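Local atomic coordinates of CDP-glucose-4,6-dehydratase (Yersinia pseudotuberculosis, PDB entry 1RKX), a protein that catalyses the NAD+-dependent dehydration of CDP-D-glucose to CDP-4-dehydro-6-deoxy-D-glucose, as an extended short-chain dehydrogenase/reductase with a Rossmann-type core. Residues S26-T31 / T348-Y353; H234-L239 / P318-N323; K37-T42 / G64-Q69. All coordinates share one frame; numbering follows the deposited sequence.

Contact 1 (S26-T31 / T348-Y353); sequences SLWLQT and TEINNY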
loop_
_atom_site.group_PDB
_atom_site.type_symbol
_atom_site.label_atom_id
_atom_site.label_comp_id
_atom_site.label_asym_id
_atom_site.label_seq_id
_atom_site.Cartn_x
_atom_site.Cartn_y
_atom_site.Cartn_z
ATOM N N SER C 26 19.870 -29.685 -13.488
ATOM C CA SER C 26 20.727 -30.812 -13.129
ATOM C C SER C 26 21.849 -30.985 -14.149
ATOM O O SER C 26 23.005 -31.193 -13.776
ATOM C CB SER C 26 19.902 -32.093 -13.022
ATOM O OG SER C 26 18.998 -32.001 -11.931
ATOM N N LEU C 27 21.508 -30.894 -15.433
ATOM C CA LEU C 27 22.507 -31.017 -16.494
ATOM C C LEU C 27 23.537 -29.900 -16.368
ATOM O O LEU C 27 24.740 -30.127 -16.528
ATOM C CB LEU C 27 21.851 -30.932 -17.870
ATOM C CG LEU C 27 21.065 -32.144 -18.365
ATOM C CD1 LEU C 27 20.336 -31.792 -19.664
ATOM C CD2 LEU C 27 22.025 -33.316 -18.574
ATOM N N TRP C 28 23.060 -28.691 -16.077
ATOM C CA TRP C 28 23.936 -27.531 -15.935
ATOM C C TRP C 28 24.914 -27.752 -14.784
ATOM O O TRP C 28 26.120 -27.546 -14.931
ATOM C CB TRP C 28 23.108 -26.268 -15.673
ATOM C CG TRP C 28 23.841 -24.976 -15.964
ATOM C CD1 TRP C 28 25.196 -24.775 -15.968
ATOM C CD2 TRP C 28 23.248 -23.705 -16.269
ATOM N NE1 TRP C 28 25.481 -23.459 -16.258
ATOM C CE2 TRP C 28 24.304 -22.780 -16.447
ATOM C CE3 TRP C 28 21.928 -23.258 -16.407
ATOM C CZ2 TRP C 28 24.078 -21.431 -16.758
ATOM C CZ3 TRP C 28 21.702 -21.911 -16.716
ATOM C CH2 TRP C 28 22.777 -21.017 -16.888
ATOM N N LEU C 29 24.384 -28.175 -13.639
ATOM C CA LEU C 29 25.200 -28.439 -12.458
ATOM C C LEU C 29 26.233 -29.525 -12.764
ATOM O O LEU C 29 27.398 -29.407 -12.381
ATOM C CB LEU C 29 24.307 -28.882 -11.291
ATOM C CG LEU C 29 23.409 -27.794 -10.688
ATOM C CD1 LEU C 29 22.364 -28.413 -9.761
ATOM C CD2 LEU C 29 24.278 -26.794 -9.931
ATOM N N GLN C 30 25.803 -30.580 -13.452
ATOM C CA GLN C 30 26.712 -31.668 -13.811
ATOM C C GLN C 30 27.875 -31.155 -14.661
ATOM O O GLN C 30 29.035 -31.474 -14.392
ATOM C CB GLN C 30 25.968 -32.766 -14.570
ATOM C CG GLN C 30 24.914 -33.489 -13.741
ATOM C CD GLN C 30 24.093 -34.469 -14.554
ATOM O OE1 GLN C 30 22.968 -34.820 -14.174
ATOM N NE2 GLN C 30 24.646 -34.926 -15.672
ATOM N N THR C 31 27.570 -30.354 -15.682
ATOM C CA THR C 31 28.620 -29.830 -16.552
ATOM C C THR C 31 29.625 -28.965 -15.803
ATOM O O THR C 31 30.773 -28.847 -16.228
ATOM C CB THR C 31 28.046 -29.004 -17.723
ATOM O OG1 THR C 31 27.485 -27.785 -17.231
ATOM C CG2 THR C 31 26.977 -29.787 -18.446
ATOM N N THR C 348 25.809 -28.556 -24.924
ATOM C CA THR C 348 26.307 -27.497 -25.793
ATOM C C THR C 348 25.408 -26.267 -25.695
ATOM O O THR C 348 25.890 -25.138 -25.758
ATOM C CB THR C 348 26.378 -27.969 -27.259
ATOM O OG1 THR C 348 27.371 -28.998 -27.376
ATOM C CG2 THR C 348 26.741 -26.811 -28.184
ATOM N N GLU C 349 24.103 -26.486 -25.542
ATOM C CA GLU C 349 23.178 -25.368 -25.426
ATOM C C GLU C 349 23.514 -24.576 -24.173
ATOM O O GLU C 349 23.516 -23.347 -24.182
ATOM C CB GLU C 349 21.732 -25.859 -25.365
ATOM C CG GLU C 349 20.724 -24.729 -25.369
ATOM C CD GLU C 349 19.647 -24.921 -26.412
ATOM O OE1 GLU C 349 19.988 -25.251 -27.567
ATOM O OE2 GLU C 349 18.459 -24.730 -26.083
ATOM N N ILE C 350 23.803 -25.288 -23.089
ATOM C CA ILE C 350 24.163 -24.635 -21.843
ATOM C C ILE C 350 25.450 -23.847 -22.046
ATOM O O ILE C 350 25.578 -22.721 -21.563
ATOM C CB ILE C 350 24.356 -25.669 -20.715
ATOM C CG1 ILE C 350 22.990 -26.237 -20.309
ATOM C CG2 ILE C 350 25.061 -25.026 -19.525
ATOM C CD1 ILE C 350 23.060 -27.471 -19.425
ATOM N N ASN C 351 26.400 -24.433 -22.770
ATOM C CA ASN C 351 27.666 -23.751 -23.033
ATOM C C ASN C 351 27.437 -22.497 -23.872
ATOM O O ASN C 351 28.034 -21.453 -23.615
ATOM C CB ASN C 351 28.649 -24.682 -23.751
ATOM C CG ASN C 351 29.154 -25.797 -22.857
ATOM O OD1 ASN C 351 29.466 -25.579 -21.683
ATOM N ND2 ASN C 351 29.255 -26.999 -23.412
ATOM N N ASN C 352 26.575 -22.606 -24.879
ATOM C CA ASN C 352 26.266 -21.466 -25.734
ATOM C C ASN C 352 25.699 -20.333 -24.889
ATOM O O ASN C 352 26.023 -19.166 -25.102
ATOM C CB ASN C 352 25.251 -21.865 -26.807
ATOM C CG ASN C 352 25.868 -22.699 -27.912
ATOM O OD1 ASN C 352 25.162 -23.347 -28.686
ATOM N ND2 ASN C 352 27.193 -22.677 -27.999
ATOM N N TYR C 353 24.852 -20.685 -23.925
ATOM C CA TYR C 353 24.249 -19.687 -23.051
ATOM C C TYR C 353 25.316 -19.017 -22.195
ATOM O O TYR C 353 25.397 -17.790 -22.137
ATOM C CB TYR C 353 23.214 -20.332 -22.126
ATOM C CG TYR C 353 22.476 -19.326 -21.278
ATOM C CD1 TYR C 353 21.359 -18.657 -21.776
ATOM C CD2 TYR C 353 22.917 -19.008 -19.992
ATOM C CE1 TYR C 353 20.701 -17.693 -21.017
ATOM C CE2 TYR C 353 22.265 -18.049 -19.226
ATOM C CZ TYR C 353 21.158 -17.395 -19.748
ATOM O OH TYR C 353 20.512 -16.439 -19.002
#
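Ile-350 sits against Trp-28 where two helices cross steeply: the axes of 26-31 and 348-353 approach to 10.2 Å with a signed crossing angle of -76°. The main interaction is a CH-pi contact. CG2 of Ile-350 stands 3.6 Å from the centroid of the five-membered ring of Trp-28, and a tilt of only 10° from the ring normal places this methyl over the face.

The remaining touches are van der Waals contacts, of apolar side chains and of CD1 on the helix backbone. The two branches of Ile-350 divide the work. Its CG2 is anti to the backbone N and covers the indole, while CG1, anti to the carbonyl carbon, carries CD1 onto the opposite helix backbone, 3.6 Å from N of Trp-28. The same CD1 lies 4.0 Å from CB of Leu-27. Farther along the indole, CH2 of Trp-28 meets CD2 of Tyr-353 at 3.7 Å, with the ring planes at 77° in an oblique pairing.

OG1 of Thr-31 donates to O of Trp-28, 2.7 Å away on its own helix, and the hydroxyl of Tyr-353 bonds outside the two segments, with Glu-237 and Ser-240. No hydrogen bond crosses between the two segments, which implies that helix 342-355, near the C terminus, is held on helix 20-31 of the nucleotide-binding fold here by hydrocarbon and ring contacts.

Contact 2 (H234-L239 / P318-N323); sequences HVLEPL and PRWNLN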
loop_
_atom_site.group_PDB
_atom_site.type_symbol
_atom_site.label_atom_id
_atom_site.label_comp_id
_atom_site.label_asym_id
_atom_site.label_seq_id
_atom_site.Cartn_x
_atom_site.Cartn_y
_atom_site.Cartn_z
ATOM N N HIS C 234 13.634 -18.177 -22.093
ATOM C CA HIS C 234 14.253 -19.483 -22.245
ATOM C C HIS C 234 14.518 -20.006 -20.839
ATOM O O HIS C 234 14.876 -19.242 -19.935
ATOM C CB HIS C 234 15.556 -19.363 -23.037
ATOM C CG HIS C 234 16.141 -20.679 -23.441
ATOM N ND1 HIS C 234 16.835 -21.487 -22.566
ATOM C CD2 HIS C 234 16.121 -21.337 -24.624
ATOM C CE1 HIS C 234 17.220 -22.585 -23.193
ATOM N NE2 HIS C 234 16.798 -22.519 -24.443
ATOM N N VAL C 235 14.338 -21.310 -20.660
ATOM C CA VAL C 235 14.526 -21.944 -19.364
ATOM C C VAL C 235 15.869 -21.628 -18.702
ATOM O O VAL C 235 15.958 -21.549 -17.479
ATOM C CB VAL C 235 14.339 -23.485 -19.478
ATOM C CG1 VAL C 235 15.344 -24.075 -20.463
ATOM C CG2 VAL C 235 14.471 -24.129 -18.101
ATOM N N LEU C 236 16.915 -21.429 -19.496
ATOM C CA LEU C 236 18.217 -21.129 -18.916
ATOM C C LEU C 236 18.309 -19.733 -18.282
ATOM O O LEU C 236 19.177 -19.489 -17.446
ATOM C CB LEU C 236 19.314 -21.299 -19.969
ATOM C CG LEU C 236 19.446 -22.710 -20.555
ATOM C CD1 LEU C 236 20.547 -22.729 -21.607
ATOM C CD2 LEU C 236 19.749 -23.715 -19.437
ATOM N N GLU C 237 17.416 -18.824 -18.667
ATOM C CA GLU C 237 17.434 -17.467 -18.117
ATOM C C GLU C 237 17.160 -17.462 -16.606
ATOM O O GLU C 237 17.991 -16.999 -15.829
ATOM C CB GLU C 237 16.426 -16.585 -18.862
ATOM C CG GLU C 237 16.678 -16.520 -20.378
ATOM C CD GLU C 237 17.620 -15.395 -20.802
ATOM O OE1 GLU C 237 18.650 -15.159 -20.126
ATOM O OE2 GLU C 237 17.335 -14.747 -21.832
ATOM N N PRO C 238 15.992 -17.962 -16.166
ATOM C CA PRO C 238 15.784 -17.944 -14.718
ATOM C C PRO C 238 16.771 -18.860 -13.996
ATOM O O PRO C 238 17.217 -18.548 -12.894
ATOM C CB PRO C 238 14.333 -18.404 -14.563
ATOM C CG PRO C 238 14.103 -19.251 -15.791
ATOM C CD PRO C 238 14.783 -18.431 -16.864
ATOM N N LEU C 239 17.117 -19.984 -14.619
ATOM C CA LEU C 239 18.056 -20.914 -13.997
ATOM C C LEU C 239 19.400 -20.235 -13.730
ATOM O O LEU C 239 20.032 -20.481 -12.701
ATOM C CB LEU C 239 18.246 -22.157 -14.874
ATOM C CG LEU C 239 17.306 -23.334 -14.567
ATOM C CD1 LEU C 239 15.858 -22.871 -14.574
ATOM C CD2 LEU C 239 17.530 -24.449 -15.578
ATOM N N PRO C 318 19.036 -10.968 -18.138
ATOM C CA PRO C 318 18.737 -11.975 -19.159
ATOM C C PRO C 318 19.751 -11.841 -20.294
ATOM O O PRO C 318 20.354 -10.781 -20.465
ATOM C CB PRO C 318 17.310 -11.630 -19.582
ATOM C CG PRO C 318 17.208 -10.163 -19.306
ATOM C CD PRO C 318 17.915 -10.026 -17.984
ATOM N N ARG C 319 19.933 -12.902 -21.070
ATOM C CA ARG C 319 20.920 -12.885 -22.143
ATOM C C ARG C 319 20.369 -13.044 -23.550
ATOM O O ARG C 319 21.000 -12.599 -24.510
ATOM C CB ARG C 319 21.962 -13.982 -21.901
ATOM C CG ARG C 319 22.557 -13.966 -20.515
ATOM C CD ARG C 319 23.643 -15.015 -20.363
ATOM N NE ARG C 319 24.102 -15.073 -18.982
ATOM C CZ ARG C 319 25.221 -15.664 -18.583
ATOM N NH1 ARG C 319 26.014 -16.260 -19.468
ATOM N NH2 ARG C 319 25.544 -15.655 -17.298
ATOM N N TRP C 320 19.204 -13.672 -23.683
ATOM C CA TRP C 320 18.615 -13.887 -25.003
ATOM C C TRP C 320 17.254 -13.236 -25.215
ATOM O O TRP C 320 16.357 -13.366 -24.380
ATOM C CB TRP C 320 18.453 -15.384 -25.287
ATOM C CG TRP C 320 19.722 -16.181 -25.311
ATOM C CD1 TRP C 320 21.000 -15.707 -25.449
ATOM C CD2 TRP C 320 19.828 -17.607 -25.247
ATOM N NE1 TRP C 320 21.894 -16.755 -25.475
ATOM C CE2 TRP C 320 21.199 -17.933 -25.355
ATOM C CE3 TRP C 320 18.894 -18.647 -25.113
ATOM C CZ2 TRP C 320 21.661 -19.257 -25.332
ATOM C CZ3 TRP C 320 19.353 -19.962 -25.090
ATOM C CH2 TRP C 320 20.726 -20.252 -25.200
ATOM N N ASN C 321 17.093 -12.541 -26.338
ATOM C CA ASN C 321 15.808 -11.932 -26.639
ATOM C C ASN C 321 14.936 -13.113 -27.044
ATOM O O ASN C 321 15.431 -14.237 -27.149
ATOM C CB ASN C 321 15.926 -10.925 -27.789
ATOM C CG ASN C 321 16.516 -11.535 -29.042
ATOM O OD1 ASN C 321 15.996 -12.512 -29.575
ATOM N ND2 ASN C 321 17.607 -10.953 -29.522
ATOM N N LEU C 322 13.651 -12.880 -27.281
ATOM C CA LEU C 322 12.771 -13.983 -27.638
ATOM C C LEU C 322 13.164 -14.663 -28.947
ATOM O O LEU C 322 13.221 -15.891 -29.012
ATOM C CB LEU C 322 11.315 -13.517 -27.705
ATOM C CG LEU C 322 10.305 -14.670 -27.760
ATOM C CD1 LEU C 322 10.569 -15.638 -26.611
ATOM C CD2 LEU C 322 8.886 -14.129 -27.694
ATOM N N ASN C 323 13.443 -13.872 -29.982
ATOM C CA ASN C 323 13.825 -14.425 -31.281
ATOM C C ASN C 323 14.967 -15.424 -31.148
ATOM O O ASN C 323 14.900 -16.525 -31.684
ATOM C CB ASN C 323 14.239 -13.312 -32.247
ATOM C CG ASN C 323 13.104 -12.361 -32.565
ATOM O OD1 ASN C 323 13.197 -11.555 -33.491
ATOM N ND2 ASN C 323 12.026 -12.444 -31.794
#
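The start of helix 236-251 is tied to the loop before helix 322-338 by a carboxylate: Glu-237 accepts from two consecutive backbone amides. Arg-319 N donates to Glu-237 OE1 over 2.8 Å on the syn lone pair, with an N-H...O angle of 161°. Trp-320 N reaches Glu-237 OE2, also at 2.8 Å, on the syn side but 27° out of the carboxylate plane. With a bond to an amide at each oxygen, the carboxylate should be restrained in its rotation. The bend of the Glu-237 chain at chi2 (-89°) turns the group toward the loop, and OE1 also meets Tyr-353.

Beside this grip lies an edge-to-face aromatic pair. The edge of Trp-320 points at the face of His-234, its CZ3 standing 3.5 Å above the centre of the imidazole, and the two side chains run next to each other in the same direction. The imidazole is held at both nitrogens. Leu-236 N donates to His-234 ND1 at 3.1 Å, close to the ring plane, a capping bond in the turn leading into the helix. NE2 of His-234 bonds Glu-349, and NE1 of Trp-320 bonds Thr-356.

The pattern is that of a buried glutamate bridging a helix start to two loop amides, beside an edge-to-face aromatic pair.

Contact 3 (K37-T42 / G64-Q69); sequences KGYSLT and GDIRDQ. With NAD (nicotinamide-adenine-dinucleotide), chain G.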
loop_
_atom_site.group_PDB
_atom_site.type_symbol
_atom_site.label_atom_id
_atom_site.label_comp_id
_atom_site.label_asym_id
_atom_site.label_seq_id
_atom_site.Cartn_x
_atom_site.Cartn_y
_atom_site.Cartn_z
ATOM N N LYS C 37 22.464 -34.836 -6.589
ATOM C CA LYS C 37 21.520 -35.890 -6.224
ATOM C C LYS C 37 20.125 -35.324 -6.457
ATOM O O LYS C 37 19.836 -34.196 -6.065
ATOM C CB LYS C 37 21.658 -36.303 -4.754
ATOM C CG LYS C 37 20.668 -37.410 -4.365
ATOM C CD LYS C 37 20.869 -37.914 -2.937
ATOM C CE LYS C 37 19.907 -39.059 -2.620
ATOM N NZ LYS C 37 20.024 -39.540 -1.211
ATOM N N GLY C 38 19.269 -36.106 -7.100
ATOM C CA GLY C 38 17.916 -35.659 -7.372
ATOM C C GLY C 38 16.877 -36.515 -6.664
ATOM O O GLY C 38 17.106 -37.695 -6.400
ATOM N N TYR C 39 15.730 -35.909 -6.358
ATOM C CA TYR C 39 14.632 -36.599 -5.678
ATOM C C TYR C 39 13.343 -36.126 -6.343
ATOM O O TYR C 39 12.972 -34.956 -6.209
ATOM C CB TYR C 39 14.628 -36.220 -4.196
ATOM C CG TYR C 39 13.611 -36.953 -3.344
ATOM C CD1 TYR C 39 13.964 -38.103 -2.635
ATOM C CD2 TYR C 39 12.302 -36.483 -3.227
ATOM C CE1 TYR C 39 13.040 -38.766 -1.822
ATOM C CE2 TYR C 39 11.365 -37.144 -2.417
ATOM C CZ TYR C 39 11.747 -38.282 -1.718
ATOM O OH TYR C 39 10.844 -38.932 -0.907
ATOM N N SER C 40 12.680 -37.024 -7.066
ATOM C CA SER C 40 11.437 -36.698 -7.772
ATOM C C SER C 40 10.609 -37.951 -7.997
ATOM O O SER C 40 11.045 -39.065 -7.709
ATOM C CB SER C 40 11.730 -36.127 -9.171
ATOM O OG SER C 40 12.723 -35.118 -9.169
ATOM N N LEU C 41 9.407 -37.756 -8.523
ATOM C CA LEU C 41 8.566 -38.883 -8.892
ATOM C C LEU C 41 9.087 -39.184 -10.298
ATOM O O LEU C 41 9.893 -38.417 -10.835
ATOM C CB LEU C 41 7.098 -38.471 -8.992
ATOM C CG LEU C 41 6.364 -38.059 -7.719
ATOM C CD1 LEU C 41 4.941 -37.649 -8.079
ATOM C CD2 LEU C 41 6.352 -39.220 -6.731
ATOM N N THR C 42 8.637 -40.280 -10.893
ATOM C CA THR C 42 9.059 -40.633 -12.244
ATOM C C THR C 42 8.757 -39.456 -13.179
ATOM O O THR C 42 7.774 -38.738 -12.975
ATOM C CB THR C 42 8.303 -41.886 -12.735
ATOM O OG1 THR C 42 8.736 -43.024 -11.978
ATOM C CG2 THR C 42 8.557 -42.135 -14.215
ATOM N N GLY C 64 11.160 -40.627 -5.473
ATOM C CA GLY C 64 10.420 -40.574 -4.225
ATOM C C GLY C 64 9.423 -39.434 -4.226
ATOM O O GLY C 64 9.527 -38.506 -5.035
ATOM N N ASP C 65 8.450 -39.507 -3.326
ATOM C CA ASP C 65 7.421 -38.481 -3.214
ATOM C C ASP C 65 7.842 -37.498 -2.125
ATOM O O ASP C 65 8.220 -37.920 -1.034
ATOM C CB ASP C 65 6.095 -39.143 -2.835
ATOM C CG ASP C 65 4.900 -38.258 -3.112
ATOM O OD1 ASP C 65 4.896 -37.095 -2.667
ATOM O OD2 ASP C 65 3.953 -38.739 -3.776
ATOM N N ILE C 66 7.781 -36.197 -2.407
ATOM C CA ILE C 66 8.172 -35.213 -1.401
ATOM C C ILE C 66 7.163 -35.158 -0.259
ATOM O O ILE C 66 7.409 -34.505 0.748
ATOM C CB ILE C 66 8.326 -33.782 -1.981
ATOM C CG1 ILE C 66 7.014 -33.320 -2.617
ATOM C CG2 ILE C 66 9.494 -33.743 -2.963
ATOM C CD1 ILE C 66 7.061 -31.876 -3.113
ATOM N N ARG C 67 6.027 -35.833 -0.426
ATOM C CA ARG C 67 5.005 -35.864 0.617
ATOM C C ARG C 67 5.328 -36.967 1.630
ATOM O O ARG C 67 4.633 -37.132 2.634
ATOM C CB ARG C 67 3.623 -36.090 -0.001
ATOM C CG ARG C 67 3.074 -34.863 -0.713
ATOM C CD ARG C 67 1.836 -35.186 -1.516
ATOM N NE ARG C 67 2.133 -36.113 -2.602
ATOM C CZ ARG C 67 1.261 -36.457 -3.542
ATOM N NH1 ARG C 67 0.035 -35.950 -3.530
ATOM N NH2 ARG C 67 1.614 -37.301 -4.498
ATOM N N ASP C 68 6.381 -37.726 1.346
ATOM C CA ASP C 68 6.833 -38.796 2.231
ATOM C C ASP C 68 7.906 -38.131 3.093
ATOM O O ASP C 68 9.088 -38.162 2.757
ATOM C CB ASP C 68 7.452 -39.935 1.413
ATOM C CG ASP C 68 7.740 -41.170 2.252
ATOM O OD1 ASP C 68 8.045 -41.020 3.452
ATOM O OD2 ASP C 68 7.675 -42.293 1.701
ATOM N N GLN C 69 7.487 -37.537 4.203
ATOM C CA GLN C 69 8.393 -36.818 5.091
ATOM C C GLN C 69 9.671 -37.546 5.495
ATOM O O GLN C 69 10.769 -36.986 5.395
ATOM C CB GLN C 69 7.647 -36.384 6.356
ATOM C CG GLN C 69 8.477 -35.489 7.280
ATOM C CD GLN C 69 7.706 -35.050 8.515
ATOM O OE1 GLN C 69 6.504 -35.289 8.625
ATOM N NE2 GLN C 69 8.396 -34.397 9.446
HETATM P PA NAD G . 7.629 -30.376 -14.533
HETATM O O1A NAD G . 6.288 -30.983 -14.393
HETATM O O2A NAD G . 8.381 -30.674 -15.781
HETATM O O5B NAD G . 8.565 -30.779 -13.289
HETATM C C5B NAD G . 7.952 -31.004 -11.997
HETATM C C4B NAD G . 8.828 -31.907 -11.127
HETATM O O4B NAD G . 8.046 -32.028 -9.917
HETATM C C3B NAD G . 8.963 -33.318 -11.681
HETATM O O3B NAD G . 10.364 -33.655 -11.639
HETATM C C2B NAD G . 8.090 -34.130 -10.743
HETATM O O2B NAD G . 8.485 -35.528 -10.649
HETATM C C1B NAD G . 8.208 -33.345 -9.462
HETATM N N9A NAD G . 7.143 -33.651 -8.519
HETATM C C8A NAD G . 5.818 -33.313 -8.606
HETATM N N7A NAD G . 5.090 -33.753 -7.583
HETATM C C5A NAD G . 6.003 -34.419 -6.789
HETATM C C6A NAD G . 5.854 -35.109 -5.565
HETATM N N6A NAD G . 4.734 -35.265 -4.890
HETATM N N1A NAD G . 6.975 -35.675 -5.018
HETATM C C2A NAD G . 8.160 -35.532 -5.698
HETATM N N3A NAD G . 8.416 -34.918 -6.833
HETATM C C4A NAD G . 7.280 -34.369 -7.344
HETATM O O3 NAD G . 7.487 -28.834 -14.339
HETATM P PN NAD G . 8.598 -27.634 -14.414
HETATM O O1N NAD G . 8.158 -26.804 -15.539
HETATM O O2N NAD G . 9.934 -28.249 -14.619
HETATM O O5D NAD G . 8.378 -26.869 -13.046
HETATM C C5D NAD G . 9.480 -26.840 -12.132
HETATM C C4D NAD G . 9.125 -26.000 -10.921
HETATM O O4D NAD G . 8.971 -24.638 -11.442
HETATM C C3D NAD G . 7.813 -26.278 -10.188
HETATM O O3D NAD G . 7.982 -25.904 -8.807
HETATM C C2D NAD G . 6.845 -25.341 -10.898
HETATM O O2D NAD G . 5.694 -25.086 -10.074
HETATM C C1D NAD G . 7.710 -24.122 -11.082
HETATM N N1N NAD G . 7.198 -23.233 -12.118
HETATM C C2N NAD G . 7.330 -23.509 -13.490
HETATM C C3N NAD G . 6.870 -22.529 -14.522
HETATM C C7N NAD G . 7.095 -22.871 -15.938
HETATM O O7N NAD G . 6.728 -22.035 -16.778
HETATM N N7N NAD G . 7.671 -24.022 -16.344
HETATM C C4N NAD G . 6.118 -21.297 -14.068
HETATM C C5N NAD G . 6.043 -21.173 -12.580
HETATM C C6N NAD G . 6.531 -22.035 -11.714
#
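Tyr-39, on the second strand of the Rossmann fold, and Gly-64, just after the third, meet at the adenine end of the NAD site, and here the contact is tight. Gly-64 CA lies over the face of the Tyr-39 ring, 4.1 Å from its centroid, in a CH-pi contact. Tyr-39 CG lies opposite the backbone N about the first torsion (chi1 -175°), which carries the ring over Gly-64 and its OH to Asp-65 O. Alongside, Gly-64 N donates to Ser-40 O at 2.7 Å, from above the carbonyl plane. Ile-66 CG2 adds an apolar touch to the ring at Tyr-39 CE2.

The opposite end, formed by Leu-41, Asp-65 and Arg-67, is partly exposed. The adenine lies beside the segments, sandwiched between Leu-41 and Ile-66, while Leu-41 CD2 still touches Asp-65 CA at 3.7 Å. Leu-41 CD1 is 3.6 Å from C5A of NAD, and Ile-66 CG1 is 3.4 Å from N1A. The Watson-Crick edge is read by the loop, with Ile-66 N donating to N1A at 2.8 Å (169°) and N6A donating to Asp-65 OD1 at 2.9 Å. Such recognition of adenine by an aspartate and the next backbone amide is familiar from extended short-chain dehydrogenases. On the ribose, Leu-41 N makes a weak bond to O2B.

Asp-65 is itself positioned by Arg-67 through a side-on salt bridge, NE to OD1 and NH2 to OD2, while Arg-67 N closes an Asx turn on OD1. At the buried side, Asp-65 O takes two donors from opposite faces of its plane: Asp-68 N, completing a type I turn, and Tyr-39 OH at 2.8 Å, 61° out of the carbonyl plane.

In the fold
From the N terminus, the chain first passes 26-31, which opens the longest loop, and then strand 35-40, where contact 3 opens; that short loop closes at 64-69, after the edge strand 60-63 of the parallel sheet. The chain runs on through the sheet strands 83-86, 126-130 and 187-192 to 234-239; the loop closed by contact 2 at 318-323 then includes the last strand, 259-261. Only then does 348-353 return to helix 20-31 and close contact 1. Contacts 2 and 3 are in series, both nested inside contact 1. Contacts 1 and 2 touch, Tyr-353 packing on Trp-320, and join the C-terminal helices to the core. Contact 3 lies apart, its centre about 28 Å from that of contact 2.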